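Phospho-furanose lactonase (Mycoplasma synoviae, PDB 3OVG) catalyses the zinc-dependent hydrolysis of phosphorylated furanose 1,4-lactones such as D-xylono-1,4-lactone 5-phosphate, and also hydrolyses carboxy 1,4-lactones. Local coordinates at residues S215-N218 / Y224-E227; E255-L260 / K267-S272. All coordinates share one frame; numbering follows the deposited sequence.

Contact 1. Residues S215-N218 / Y224-E227; sequences SHLN and YYYE. With ZN (zinc ion), chain H.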
ATOM      1  N   SER A 215     -23.647  20.314   5.182  1.00 15.57           N
ATOM      2  CA  SER A 215     -23.591  18.985   5.814  1.00 17.66           C
ATOM      3  C   SER A 215     -22.247  18.714   6.499  1.00 17.26           C
ATOM      4  O   SER A 215     -21.236  19.353   6.169  1.00 18.66           O
ATOM      5  CB  SER A 215     -23.858  17.884   4.763  1.00 17.81           C
ATOM      6  OG  SER A 215     -25.209  17.451   4.797  1.00 19.73           O
ATOM      7  N   HIS A 216     -22.267  17.739   7.414  1.00 16.74           N
ATOM      8  CA  HIS A 216     -21.096  17.167   8.113  1.00 18.42           C
ATOM      9  C   HIS A 216     -20.406  18.016   9.192  1.00 17.94           C
ATOM     10  O   HIS A 216     -19.287  17.698   9.604  1.00 17.46           O
ATOM     11  CB  HIS A 216     -20.049  16.645   7.146  1.00 18.21           C
ATOM     12  CG  HIS A 216     -20.625  15.885   6.007  1.00 19.28           C
ATOM     13  ND1 HIS A 216     -21.578  14.903   6.175  1.00 19.86           N
ATOM     14  CD2 HIS A 216     -20.392  15.962   4.677  1.00 21.52           C
ATOM     15  CE1 HIS A 216     -21.933  14.430   4.997  1.00 21.45           C
ATOM     16  NE2 HIS A 216     -21.220  15.047   4.072  1.00 22.78           N
ATOM     17  N   LEU A 217     -21.076  19.039   9.697  1.00 13.76           N
ATOM     18  CA  LEU A 217     -20.440  19.828  10.728  1.00 15.68           C
ATOM     19  C   LEU A 217     -20.242  18.946  11.964  1.00 16.01           C
ATOM     20  O   LEU A 217     -19.417  19.256  12.812  1.00 16.15           O
ATOM     21  CB  LEU A 217     -21.276  21.059  11.090  1.00 15.44           C
ATOM     22  CG  LEU A 217     -21.026  22.314  10.241  1.00 17.09           C
ATOM     23  CD1 LEU A 217     -19.611  22.860  10.523  1.00 18.62           C
ATOM     24  CD2 LEU A 217     -21.252  22.047   8.770  1.00 14.60           C
ATOM     25  N   ASN A 218     -21.008  17.859  12.066  1.00 14.31           N
ATOM     26  CA  ASN A 218     -20.834  16.909  13.174  1.00 16.09           C
ATOM     27  C   ASN A 218     -19.405  16.352  13.295  1.00 17.00           C
ATOM     28  O   ASN A 218     -18.995  15.868  14.370  1.00 18.19           O
ATOM     29  CB  ASN A 218     -21.847  15.769  13.038  1.00 15.01           C
ATOM     30  CG  ASN A 218     -21.933  15.267  11.615  1.00 17.22           C
ATOM     31  OD1 ASN A 218     -22.532  15.923  10.754  1.00 16.99           O
ATOM     32  ND2 ASN A 218     -21.289  14.109  11.340  1.00 16.55           N
ATOM     33  N   TYR A 224     -19.031  26.535  19.222  1.00 16.83           N
ATOM     34  CA  TYR A 224     -18.837  27.962  19.004  1.00 18.34           C
ATOM     35  C   TYR A 224     -18.850  28.239  17.514  1.00 15.67           C
ATOM     36  O   TYR A 224     -19.451  29.197  17.052  1.00 13.29           O
ATOM     37  CB  TYR A 224     -17.512  28.441  19.647  1.00 16.80           C
ATOM     38  CG  TYR A 224     -17.454  28.153  21.135  1.00 17.93           C
ATOM     39  CD1 TYR A 224     -18.245  28.867  22.028  1.00 21.90           C
ATOM     40  CD2 TYR A 224     -16.653  27.144  21.637  1.00 19.91           C
ATOM     41  CE1 TYR A 224     -18.214  28.596  23.421  1.00 21.97           C
ATOM     42  CE2 TYR A 224     -16.594  26.869  23.008  1.00 20.87           C
ATOM     43  CZ  TYR A 224     -17.384  27.594  23.885  1.00 21.73           C
ATOM     44  OH  TYR A 224     -17.323  27.322  25.224  1.00 24.54           O
ATOM     45  N   TYR A 225     -18.163  27.378  16.780  1.00 17.02           N
ATOM     46  CA  TYR A 225     -18.133  27.452  15.328  1.00 17.57           C
ATOM     47  C   TYR A 225     -19.543  27.265  14.756  1.00 16.11           C
ATOM     48  O   TYR A 225     -19.925  27.978  13.850  1.00 16.50           O
ATOM     49  CB  TYR A 225     -17.159  26.394  14.771  1.00 17.63           C
ATOM     50  CG  TYR A 225     -16.911  26.480  13.256  1.00 18.35           C
ATOM     51  CD1 TYR A 225     -16.434  27.654  12.677  1.00 14.18           C
ATOM     52  CD2 TYR A 225     -17.136  25.374  12.426  1.00 15.76           C
ATOM     53  CE1 TYR A 225     -16.209  27.745  11.297  1.00 18.46           C
ATOM     54  CE2 TYR A 225     -16.921  25.445  11.055  1.00 15.72           C
ATOM     55  CZ  TYR A 225     -16.445  26.631  10.492  1.00 20.17           C
ATOM     56  OH  TYR A 225     -16.198  26.697   9.132  1.00 17.24           O
ATOM     57  N   TYR A 226     -20.308  26.300  15.283  1.00 15.48           N
ATOM     58  CA  TYR A 226     -21.655  26.023  14.790  1.00 16.33           C
ATOM     59  C   TYR A 226     -22.479  27.308  14.912  1.00 17.25           C
ATOM     60  O   TYR A 226     -23.182  27.757  13.990  1.00 14.65           O
ATOM     61  CB  TYR A 226     -22.360  24.937  15.641  1.00 12.43           C
ATOM     62  CG  TYR A 226     -21.822  23.539  15.511  1.00 14.26           C
ATOM     63  CD1 TYR A 226     -20.888  23.208  14.536  1.00 15.02           C
ATOM     64  CD2 TYR A 226     -22.293  22.520  16.346  1.00 15.78           C
ATOM     65  CE1 TYR A 226     -20.410  21.900  14.428  1.00 14.28           C
ATOM     66  CE2 TYR A 226     -21.820  21.228  16.245  1.00 15.59           C
ATOM     67  CZ  TYR A 226     -20.891  20.919  15.286  1.00 15.65           C
ATOM     68  OH  TYR A 226     -20.445  19.619  15.184  1.00 15.86           O
ATOM     69  N   GLU A 227     -22.354  27.894  16.089  1.00 15.12           N
ATOM     70  CA  GLU A 227     -23.117  29.055  16.441  1.00 18.30           C
ATOM     71  C   GLU A 227     -22.726  30.255  15.563  1.00 16.47           C
ATOM     72  O   GLU A 227     -23.603  30.995  15.079  1.00 15.65           O
ATOM     73  CB  GLU A 227     -22.908  29.347  17.941  1.00 16.91           C
ATOM     74  CG  GLU A 227     -23.508  30.640  18.368  1.00 20.00           C
ATOM     75  CD  GLU A 227     -23.288  30.872  19.872  1.00 20.54           C
ATOM     76  OE1 GLU A 227     -22.280  30.353  20.413  1.00 18.33           O
ATOM     77  OE2 GLU A 227     -24.120  31.574  20.476  1.00 21.21           O
TER
HETATM   78 ZN    ZN H 363     -20.807  13.971   1.980  1.00 46.74          ZN
HETATM   79  O   HOH W   1     -21.459  11.792   2.971  1.00 25.33           O

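Contact 2. Residues E255-L260 / K267-S272; sequences ENIKYL and KHITLS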
ATOM      1  N   GLU A 255     -25.262  16.748  22.710  1.00 17.47           N
ATOM      2  CA  GLU A 255     -25.001  17.920  23.533  1.00 19.96           C
ATOM      3  C   GLU A 255     -24.693  19.168  22.686  1.00 18.25           C
ATOM      4  O   GLU A 255     -25.042  20.281  23.059  1.00 16.78           O
ATOM      5  CB  GLU A 255     -23.920  17.633  24.588  1.00 19.53           C
ATOM      6  CG  GLU A 255     -24.306  16.467  25.526  1.00 23.57           C
ATOM      7  CD  GLU A 255     -23.259  16.194  26.593  1.00 32.40           C
ATOM      8  OE1 GLU A 255     -22.138  16.701  26.436  1.00 35.29           O
ATOM      9  OE2 GLU A 255     -23.555  15.489  27.599  1.00 34.97           O
ATOM     10  N   ASN A 256     -24.067  19.001  21.530  1.00 17.14           N
ATOM     11  CA  ASN A 256     -23.834  20.194  20.715  1.00 17.39           C
ATOM     12  C   ASN A 256     -25.144  20.787  20.142  1.00 17.24           C
ATOM     13  O   ASN A 256     -25.359  22.031  20.098  1.00 18.90           O
ATOM     14  CB  ASN A 256     -22.736  19.930  19.669  1.00 18.99           C
ATOM     15  CG  ASN A 256     -21.336  20.016  20.275  1.00 18.86           C
ATOM     16  OD1 ASN A 256     -21.153  20.644  21.312  1.00 17.53           O
ATOM     17  ND2 ASN A 256     -20.348  19.405  19.620  1.00 16.26           N
ATOM     18  N   ILE A 257     -26.058  19.900  19.781  1.00 16.89           N
ATOM     19  CA  ILE A 257     -27.365  20.312  19.290  1.00 17.88           C
ATOM     20  C   ILE A 257     -28.152  21.023  20.413  1.00 18.60           C
ATOM     21  O   ILE A 257     -28.784  22.065  20.186  1.00 17.10           O
ATOM     22  CB  ILE A 257     -28.118  19.103  18.697  1.00 17.85           C
ATOM     23  CG1 ILE A 257     -27.632  18.823  17.270  1.00 17.67           C
ATOM     24  CG2 ILE A 257     -29.628  19.321  18.644  1.00 19.04           C
ATOM     25  CD1 ILE A 257     -28.274  17.600  16.728  1.00 15.60           C
ATOM     26  N   LYS A 258     -28.077  20.470  21.620  1.00 18.28           N
ATOM     27  CA  LYS A 258     -28.693  21.074  22.805  1.00 18.09           C
ATOM     28  C   LYS A 258     -28.178  22.521  23.009  1.00 19.22           C
ATOM     29  O   LYS A 258     -28.962  23.450  23.262  1.00 19.07           O
ATOM     30  CB  LYS A 258     -28.422  20.163  24.037  1.00 21.08           C
ATOM     31  CG  LYS A 258     -28.556  20.789  25.488  1.00 23.75           C
ATOM     32  CD  LYS A 258     -29.902  21.350  25.769  1.00 21.97           C
ATOM     33  CE  LYS A 258     -30.300  21.281  27.296  1.00 22.88           C
ATOM     34  NZ  LYS A 258     -29.786  22.414  28.146  1.00 26.07           N
ATOM     35  N   TYR A 259     -26.867  22.713  22.900  1.00 17.58           N
ATOM     36  CA  TYR A 259     -26.282  24.046  23.019  1.00 17.63           C
ATOM     37  C   TYR A 259     -26.930  24.994  21.994  1.00 20.29           C
ATOM     38  O   TYR A 259     -27.400  26.087  22.341  1.00 18.08           O
ATOM     39  CB  TYR A 259     -24.750  23.993  22.874  1.00 17.56           C
ATOM     40  CG  TYR A 259     -24.073  25.354  22.797  1.00 17.77           C
ATOM     41  CD1 TYR A 259     -23.734  26.063  23.966  1.00 18.51           C
ATOM     42  CD2 TYR A 259     -23.789  25.946  21.571  1.00 18.15           C
ATOM     43  CE1 TYR A 259     -23.120  27.325  23.902  1.00 18.46           C
ATOM     44  CE2 TYR A 259     -23.172  27.231  21.501  1.00 18.80           C
ATOM     45  CZ  TYR A 259     -22.850  27.899  22.668  1.00 19.16           C
ATOM     46  OH  TYR A 259     -22.252  29.147  22.615  1.00 20.25           O
ATOM     47  N   LEU A 260     -26.991  24.556  20.738  1.00 18.62           N
ATOM     48  CA  LEU A 260     -27.530  25.396  19.680  1.00 17.17           C
ATOM     49  C   LEU A 260     -29.006  25.738  19.933  1.00 17.54           C
ATOM     50  O   LEU A 260     -29.443  26.867  19.668  1.00 17.43           O
ATOM     51  CB  LEU A 260     -27.395  24.711  18.323  1.00 13.95           C
ATOM     52  CG  LEU A 260     -25.967  24.529  17.852  1.00 17.02           C
ATOM     53  CD1 LEU A 260     -25.951  23.801  16.480  1.00 15.24           C
ATOM     54  CD2 LEU A 260     -25.292  25.905  17.762  1.00 16.22           C
ATOM     55  N   LYS A 267     -34.197  26.630  14.640  1.00 16.15           N
ATOM     56  CA  LYS A 267     -34.703  26.675  13.263  1.00 16.02           C
ATOM     57  C   LYS A 267     -33.615  26.470  12.190  1.00 17.80           C
ATOM     58  O   LYS A 267     -33.931  26.420  10.999  1.00 19.67           O
ATOM     59  CB  LYS A 267     -35.403  28.006  13.010  1.00 20.98           C
ATOM     60  CG  LYS A 267     -36.616  28.282  13.918  1.00 25.42           C
ATOM     61  CD  LYS A 267     -37.901  27.676  13.357  1.00 23.24           C
ATOM     62  CE  LYS A 267     -39.092  27.963  14.292  1.00 27.26           C
ATOM     63  NZ  LYS A 267     -40.300  27.238  13.793  1.00 30.50           N
ATOM     64  N   HIS A 268     -32.357  26.342  12.610  1.00 15.37           N
ATOM     65  CA  HIS A 268     -31.219  26.239  11.693  1.00 16.77           C
ATOM     66  C   HIS A 268     -30.515  24.890  11.692  1.00 16.86           C
ATOM     67  O   HIS A 268     -29.340  24.807  11.345  1.00 14.39           O
ATOM     68  CB  HIS A 268     -30.238  27.354  11.996  1.00 15.65           C
ATOM     69  CG  HIS A 268     -30.815  28.691  11.707  1.00 17.56           C
ATOM     70  ND1 HIS A 268     -30.614  29.340  10.507  1.00 17.83           N
ATOM     71  CD2 HIS A 268     -31.657  29.472  12.429  1.00 15.81           C
ATOM     72  CE1 HIS A 268     -31.284  30.481  10.517  1.00 19.90           C
ATOM     73  NE2 HIS A 268     -31.921  30.585  11.672  1.00 16.58           N
ATOM     74  N   ILE A 269     -31.266  23.843  12.021  1.00 14.96           N
ATOM     75  CA  ILE A 269     -30.718  22.518  12.185  1.00 14.06           C
ATOM     76  C   ILE A 269     -31.585  21.492  11.466  1.00 16.72           C
ATOM     77  O   ILE A 269     -32.798  21.414  11.695  1.00 16.40           O
ATOM     78  CB  ILE A 269     -30.681  22.146  13.670  1.00 14.75           C
ATOM     79  CG1 ILE A 269     -29.874  23.184  14.455  1.00 15.54           C
ATOM     80  CG2 ILE A 269     -30.132  20.716  13.865  1.00 13.51           C
ATOM     81  CD1 ILE A 269     -29.808  22.892  15.964  1.00 14.40           C
ATOM     82  N   THR A 270     -30.977  20.668  10.622  1.00 14.56           N
ATOM     83  CA  THR A 270     -31.709  19.507  10.156  1.00 15.75           C
ATOM     84  C   THR A 270     -30.908  18.261  10.521  1.00 15.44           C
ATOM     85  O   THR A 270     -29.768  18.360  11.012  1.00 16.07           O
ATOM     86  CB  THR A 270     -31.979  19.564   8.631  1.00 15.62           C
ATOM     87  OG1 THR A 270     -30.743  19.751   7.961  1.00 13.48           O
ATOM     88  CG2 THR A 270     -32.915  20.731   8.302  1.00 14.73           C
ATOM     89  N   LEU A 271     -31.503  17.094  10.305  1.00 16.28           N
ATOM     90  CA  LEU A 271     -30.874  15.820  10.665  1.00 15.08           C
ATOM     91  C   LEU A 271     -30.848  14.895   9.439  1.00 18.11           C
ATOM     92  O   LEU A 271     -31.555  15.126   8.465  1.00 17.18           O
ATOM     93  CB  LEU A 271     -31.628  15.147  11.805  1.00 13.79           C
ATOM     94  CG  LEU A 271     -31.285  15.558  13.249  1.00 17.41           C
ATOM     95  CD1 LEU A 271     -32.074  14.688  14.217  1.00 16.09           C
ATOM     96  CD2 LEU A 271     -29.781  15.376  13.470  1.00 15.14           C
ATOM     97  N   SER A 272     -30.032  13.854   9.521  1.00 18.79           N
ATOM     98  CA  SER A 272     -29.754  12.947   8.413  1.00 18.33           C
ATOM     99  C   SER A 272     -28.978  11.768   8.986  1.00 19.10           C
ATOM    100  O   SER A 272     -28.440  11.862  10.089  1.00 19.62           O
ATOM    101  CB  SER A 272     -28.911  13.636   7.351  1.00 17.23           C
ATOM    102  OG  SER A 272     -27.619  13.956   7.847  1.00 17.34           O
TER

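Contact 1. Residues S215-N218 / Y224-E227
Two successive tyrosines, Y225 and Y226, reach L217 with different first torsions: CG of Y226 lies beside its backbone N (chi1 -70°), whereas CG of Y225 is swung beside the carbonyl carbon (chi1 -173°). Y226 brings its phenol to the loop backbone, where its hydroxyl donates a short hydrogen bond to the carbonyl of L217, 2.6 Å from OH to O. The carbonyl oxygen sits at the edge of the ring, near its plane, yet the donor stands 52° out of the carbonyl plane, above it and not on a lone pair. CE1 of the same ring packs against CB of L217 at 3.5 Å, so one tyrosine engages both the backbone and the side chain of the leucine. CD1 of L217 turns instead to Y225, meeting CE2 at 3.8 Å, with the two side chains crossing nearly at right angles; the Y225 hydroxyl is held by the backbone N of L196. In the TIM barrel of the phosphotriesterase family this is a βα loop, running from strand 212-215 into helix 223-233 at the catalytic end of the barrel. The residue just before L217 is H216, whose NE2 binds a zinc ion at 2.4 Å, a site shared with H188 and the carbamate of K155. CB of S215 lies over the centre of one imidazole face, and D240 hydrogen-bonds ND1 of H216, which probably helps to fix the ring's rotation. N218 follows, its OD1 hydrogen-bonded to the backbone N of D240 and its side chain about 6 Å from that of the substrate-binding Y247.

Contact 2. Residues E255-L260 / K267-S272
I269 meets L260 and I257 through the end of its longer branch. Its CG1 stands beside the backbone N (chi1 -57°) and the chain then runs on fully extended, which carries CD1 from the strand to the helix surface. There I269 CD1 touches L260 at two points, 3.8 Å from its CB and 4.0 Å from its CD1, the two side chains crossing at a slant. CG2 of I257, one helical turn earlier, approaches the same I269 CD1 more loosely at 4.5 Å. The extended branch of I257 (chi2 176°) reaches L271 instead, I257 CD1 lying 4.2 Å from L271 CD2. I257 thus touches both strand residues, whereas L260 meets I269, and no hydrogen bond links the two segments. The axes of segments 255-260 and 269-271 pass 11.1 Å apart and run roughly antiparallel, at 151°, as expected where the helix of a β-α-β crossover runs back against its parallel strands in a TIM barrel. Helix 250-262 connects the adjacent parallel strands 236-239 and 269-271, which are joined through backbone bonds of T270 to L237 and F239. Beyond the contact, I319 of helix 313-327 touches I269 and L271, helix 223-233 flanks L260, and L271 bonds through its backbone to C25 of strand 22-25.

Both contacts are buried, and each ties a helix of the TIM barrel to the strand side of the fold, contact 1 through the loop after strand 212-215 and contact 2 through strand 269-271. Contact 1 lies at the active-site end and mixes a polar grip on a backbone carbonyl with apolar packing, next to a zinc ligand. Contact 2 sets helix 250-262 on its strand with aliphatic side chains alone, farther from the metals. Their helices are neighbours: Y226 CE2 of contact 1 rests 3.8 Å from N256 CB of contact 2, while E227 OE1 and Y259 OH, 2.5 Å apart, probably share a hydrogen bond. Towards the subunit interface, Y224 hydrogen-bonds E255 of a neighbouring subunit.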